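Long-range contact in carbohydrate esterase family 2 (CE2) (Chaetomium olivicolor, PDB 4XVH), which probably removes acetyl groups from xylan or related plant polysaccharides, joining a jelly-roll carbohydrate-binding domain to an SGNH-type esterase domain: residues 1-13 with 17-29. Sequence-based numbering, arbitrary orientation. Where two conformers were deposited one is given.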
loop_
_atom_site.group_PDB
_atom_site.type_symbol
_atom_site.label_atom_id
_atom_site.label_comp_id
_atom_site.label_asym_id
_atom_site.label_seq_id
_atom_site.Cartn_x
_atom_site.Cartn_y
_atom_site.Cartn_z
ATOM N N SER A 1 18.973 -1.823 17.585
ATOM C CA SER A 1 19.060 -1.314 16.218
ATOM C C SER A 1 17.661 -1.252 15.560
ATOM O O SER A 1 16.940 -2.247 15.466
ATOM C CB SER A 1 20.018 -2.177 15.391
ATOM O OG SER A 1 20.376 -1.538 14.177
ATOM N N VAL A 2 17.277 -0.056 15.144
ATOM C CA VAL A 2 15.969 0.169 14.547
ATOM C C VAL A 2 15.929 -0.436 13.162
ATOM O O VAL A 2 16.922 -0.356 12.440
ATOM C CB VAL A 2 15.684 1.656 14.448
ATOM C CG1 VAL A 2 14.261 1.896 14.010
ATOM C CG2 VAL A 2 15.977 2.329 15.793
ATOM N N ARG A 3 14.818 -1.042 12.761
ATOM C CA ARG A 3 14.741 -1.352 11.348
ATOM C C ARG A 3 13.581 -0.631 10.697
ATOM O O ARG A 3 12.507 -0.427 11.296
ATOM C CB ARG A 3 14.710 -2.862 11.108
ATOM C CG ARG A 3 13.424 -3.572 11.183
ATOM C CD ARG A 3 13.692 -5.085 10.890
ATOM N NE ARG A 3 12.490 -5.874 11.130
ATOM C CZ ARG A 3 11.606 -6.204 10.194
ATOM N NH1 ARG A 3 11.794 -5.859 8.923
ATOM N NH2 ARG A 3 10.530 -6.893 10.542
ATOM N N TYR A 4 13.858 -0.159 9.491
ATOM C CA TYR A 4 12.870 0.554 8.705
ATOM C C TYR A 4 11.967 -0.424 7.975
ATOM O O TYR A 4 12.433 -1.428 7.430
ATOM C CB TYR A 4 13.555 1.497 7.737
ATOM C CG TYR A 4 14.146 2.653 8.491
ATOM C CD1 TYR A 4 15.383 2.518 9.108
ATOM C CD2 TYR A 4 13.437 3.855 8.656
ATOM C CE1 TYR A 4 15.938 3.542 9.827
ATOM C CE2 TYR A 4 13.987 4.901 9.388
ATOM C CZ TYR A 4 15.244 4.730 9.972
ATOM O OH TYR A 4 15.861 5.729 10.700
ATOM N N LEU A 5 10.685 -0.089 7.961
ATOM C CA LEU A 5 9.669 -0.892 7.324
ATOM C C LEU A 5 9.237 -0.260 6.007
ATOM O O LEU A 5 8.986 0.944 5.952
ATOM C CB LEU A 5 8.468 -1.031 8.261
ATOM C CG LEU A 5 8.851 -1.544 9.649
ATOM C CD1 LEU A 5 7.647 -1.581 10.608
ATOM C CD2 LEU A 5 9.463 -2.927 9.503
ATOM N N GLY A 6 9.158 -1.069 4.953
ATOM C CA GLY A 6 8.714 -0.559 3.669
ATOM C C GLY A 6 9.830 0.179 2.947
ATOM O O GLY A 6 10.993 0.145 3.374
ATOM N N ARG A 7 9.474 0.870 1.864
ATOM C CA ARG A 7 10.462 1.528 1.043
ATOM C C ARG A 7 10.739 2.918 1.622
ATOM O O ARG A 7 9.909 3.821 1.487
ATOM C CB ARG A 7 9.978 1.613 -0.405
ATOM C CG ARG A 7 10.987 2.223 -1.387
ATOM C CD ARG A 7 10.363 2.375 -2.767
ATOM N NE ARG A 7 10.159 1.085 -3.427
ATOM C CZ ARG A 7 9.878 0.978 -4.723
ATOM N NH1 ARG A 7 9.767 2.099 -5.453
ATOM N NH2 ARG A 7 9.731 -0.225 -5.301
ATOM N N VAL A 8 11.880 3.067 2.306
ATOM C CA VAL A 8 12.229 4.335 2.956
ATOM C C VAL A 8 13.622 4.757 2.531
ATOM O O VAL A 8 14.580 4.024 2.724
ATOM C CB VAL A 8 12.157 4.240 4.486
ATOM C CG1 VAL A 8 12.611 5.564 5.171
ATOM C CG2 VAL A 8 10.715 3.881 4.923
ATOM N N ASN A 9 13.722 5.932 1.922
ATOM C CA ASN A 9 15.021 6.428 1.473
ATOM C C ASN A 9 15.895 6.729 2.686
ATOM O O ASN A 9 15.583 7.621 3.456
ATOM C CB ASN A 9 14.831 7.673 0.610
ATOM C CG ASN A 9 16.116 8.150 -0.058
ATOM O OD1 ASN A 9 17.233 7.772 0.318
ATOM N ND2 ASN A 9 15.949 9.022 -1.046
ATOM N N PRO A 10 16.994 5.973 2.870
ATOM C CA PRO A 10 17.820 6.239 4.054
ATOM C C PRO A 10 18.527 7.597 4.020
ATOM O O PRO A 10 18.997 8.026 5.066
ATOM C CB PRO A 10 18.838 5.094 4.043
ATOM C CG PRO A 10 18.936 4.674 2.599
ATOM C CD PRO A 10 17.551 4.909 2.012
ATOM N N ALA A 11 18.576 8.268 2.868
ATOM C CA ALA A 11 19.179 9.602 2.803
ATOM C C ALA A 11 18.243 10.682 3.350
ATOM O O ALA A 11 18.685 11.795 3.662
ATOM C CB ALA A 11 19.594 9.949 1.361
ATOM N N THR A 12 16.954 10.372 3.450
ATOM C CA THR A 12 15.985 11.344 3.944
ATOM C C THR A 12 15.242 10.894 5.201
ATOM O O THR A 12 14.692 11.716 5.918
ATOM C CB THR A 12 14.924 11.624 2.902
ATOM O OG1 THR A 12 14.182 10.413 2.701
ATOM C CG2 THR A 12 15.574 12.088 1.578
ATOM N N LYS A 13 15.183 9.580 5.415
ATOM C CA LYS A 13 14.379 8.976 6.465
ATOM C C LYS A 13 12.921 9.456 6.438
ATOM O O LYS A 13 12.247 9.554 7.482
ATOM C CB LYS A 13 15.004 9.229 7.836
ATOM C CG LYS A 13 16.358 8.524 7.991
ATOM C CD LYS A 13 16.793 8.398 9.451
ATOM C CE LYS A 13 17.074 9.737 10.088
ATOM N NZ LYS A 13 17.558 9.575 11.508
ATOM N N TRP A 17 5.727 6.510 1.463
ATOM C CA TRP A 17 4.710 5.541 1.049
ATOM C C TRP A 17 3.827 5.076 2.232
ATOM O O TRP A 17 4.246 5.109 3.394
ATOM C CB TRP A 17 5.398 4.338 0.372
ATOM C CG TRP A 17 6.120 4.693 -0.892
ATOM C CD1 TRP A 17 7.482 4.697 -1.090
ATOM C CD2 TRP A 17 5.533 5.160 -2.130
ATOM N NE1 TRP A 17 7.771 5.107 -2.383
ATOM C CE2 TRP A 17 6.595 5.390 -3.039
ATOM C CE3 TRP A 17 4.216 5.407 -2.552
ATOM C CZ2 TRP A 17 6.376 5.841 -4.351
ATOM C CZ3 TRP A 17 4.005 5.852 -3.861
ATOM C CH2 TRP A 17 5.078 6.056 -4.740
ATOM N N PRO A 18 2.585 4.651 1.939
ATOM C CA PRO A 18 1.726 4.078 2.976
ATOM C C PRO A 18 2.391 2.868 3.599
ATOM O O PRO A 18 3.093 2.127 2.895
ATOM C CB PRO A 18 0.466 3.637 2.206
ATOM C CG PRO A 18 0.469 4.476 0.952
ATOM C CD PRO A 18 1.949 4.591 0.611
ATOM N N GLY A 19 2.177 2.669 4.894
ATOM C CA GLY A 19 2.669 1.464 5.554
ATOM C C GLY A 19 4.111 1.577 5.996
ATOM O O GLY A 19 4.571 0.714 6.751
ATOM N N THR A 20 4.836 2.615 5.553
ATOM C CA THR A 20 6.250 2.691 5.944
ATOM C C THR A 20 6.402 3.067 7.421
ATOM O O THR A 20 5.510 3.680 8.022
ATOM C CB THR A 20 7.036 3.702 5.096
ATOM O OG1 THR A 20 6.347 4.955 5.080
ATOM C CG2 THR A 20 7.203 3.147 3.650
ATOM N N GLY A 21 7.541 2.731 8.013
ATOM C CA GLY A 21 7.698 3.002 9.432
ATOM C C GLY A 21 8.910 2.362 10.050
ATOM O O GLY A 21 9.932 2.189 9.375
ATOM N N VAL A 22 8.835 2.043 11.341
ATOM C CA VAL A 22 10.018 1.517 12.032
ATOM C C VAL A 22 9.604 0.485 13.062
ATOM O O VAL A 22 8.464 0.519 13.583
ATOM C CB VAL A 22 10.842 2.626 12.738
ATOM C CG1 VAL A 22 11.467 3.605 11.724
ATOM C CG2 VAL A 22 9.980 3.377 13.783
ATOM N N SER A 23 10.496 -0.462 13.328
ATOM C CA SER A 23 10.276 -1.458 14.360
ATOM C C SER A 23 11.516 -1.532 15.242
ATOM O O SER A 23 12.641 -1.557 14.726
ATOM C CB SER A 23 9.965 -2.832 13.729
ATOM O OG SER A 23 10.188 -3.905 14.643
ATOM N N PHE A 24 11.340 -1.587 16.553
ATOM C CA PHE A 24 12.490 -1.719 17.435
ATOM C C PHE A 24 12.030 -2.280 18.767
ATOM O O PHE A 24 10.824 -2.494 18.989
ATOM C CB PHE A 24 13.229 -0.367 17.595
ATOM C CG PHE A 24 12.393 0.760 18.198
ATOM C CD1 PHE A 24 11.634 1.592 17.389
ATOM C CD2 PHE A 24 12.423 1.008 19.573
ATOM C CE1 PHE A 24 10.876 2.646 17.949
ATOM C CE2 PHE A 24 11.669 2.052 20.157
ATOM C CZ PHE A 24 10.900 2.876 19.341
ATOM N N ALA A 25 12.985 -2.581 19.634
ATOM C CA ALA A 25 12.643 -3.029 20.967
ATOM C C ALA A 25 13.576 -2.331 21.936
ATOM O O ALA A 25 14.703 -1.958 21.569
ATOM C CB ALA A 25 12.753 -4.546 21.078
ATOM N N PHE A 26 13.112 -2.119 23.163
ATOM C CA PHE A 26 13.961 -1.495 24.153
ATOM C C PHE A 26 13.664 -2.094 25.518
ATOM O O PHE A 26 12.637 -2.762 25.718
ATOM C CB PHE A 26 13.760 0.028 24.178
ATOM C CG PHE A 26 12.415 0.460 24.714
ATOM C CD1 PHE A 26 11.282 0.425 23.904
ATOM C CD2 PHE A 26 12.287 0.921 26.012
ATOM C CE1 PHE A 26 10.051 0.821 24.382
ATOM C CE2 PHE A 26 11.052 1.316 26.508
ATOM C CZ PHE A 26 9.932 1.271 25.701
ATOM N N THR A 27 14.564 -1.856 26.462
ATOM C CA THR A 27 14.202 -2.128 27.827
ATOM C C THR A 27 14.283 -0.831 28.625
ATOM O O THR A 27 15.233 -0.066 28.518
ATOM C CB THR A 27 15.068 -3.232 28.427
ATOM O OG1 THR A 27 14.550 -3.572 29.718
ATOM C CG2 THR A 27 16.510 -2.796 28.540
ATOM N N GLY A 28 13.226 -0.550 29.373
ATOM C CA GLY A 28 13.127 0.706 30.096
ATOM C C GLY A 28 11.666 1.018 30.349
ATOM O O GLY A 28 10.841 0.106 30.386
ATOM N N THR A 29 11.349 2.299 30.530
ATOM C CA THR A 29 9.972 2.717 30.761
ATOM C C THR A 29 9.418 3.551 29.605
ATOM O O THR A 29 8.209 3.761 29.505
ATOM C CB THR A 29 9.854 3.514 32.056
ATOM O OG1 THR A 29 10.778 4.601 32.014
ATOM C CG2 THR A 29 10.215 2.641 33.246
HETATM O O HOH W 1 8.836 6.206 1.972
#
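Thr20 packs its CB against Val8 CG2 at 3.7 Å, and its methyl CG2 reaches Arg7 O at 3.5 Å. Thr20 OG1 sits between its own backbone N and carbonyl carbon (chi1 51°) and donates to Trp17 O at 2.7 Å. That bond ties the two ends of a type II turn, Trp17 to Thr20. A valine here would probably leave Trp17 O without its hydroxyl donor, so that within the turn the weak Thr20 N bond would have to close it alone.

Beside the turn, Arg7 and Trp17 run side by side, with the guanidinium plane turned 88° from the indole plane. Arg7 CD lies 3.8 Å from Trp17 NE1, and Arg7 O sits at the indole edge, in its plane. A water bridges Arg7 O and Trp17 N. Next to this, strands 3-5 and 21-28 pair antiparallel in the jelly-roll beta sandwich. Arg3 and Ser23 exchange two backbone hydrogen bonds, as do Leu5 and Gly21. At the non-hydrogen-bonded pair between them, Val22 CG1 lies 3.7 Å from Tyr4 CD2. Val2 CG1 meets Val22 CB at the same distance. On the other face, Leu5 CD1 reaches Ser23 CB at 4.1 Å, while Leu5 CD2 sits over one face of the Arg3 guanidinium, toward its rim.

Further out, Arg3 forms a salt bridge to Asp155. Arg7 NH1 donates to Tyr185 O and Arg187 O, and Trp17 NE1 to Tyr188 O.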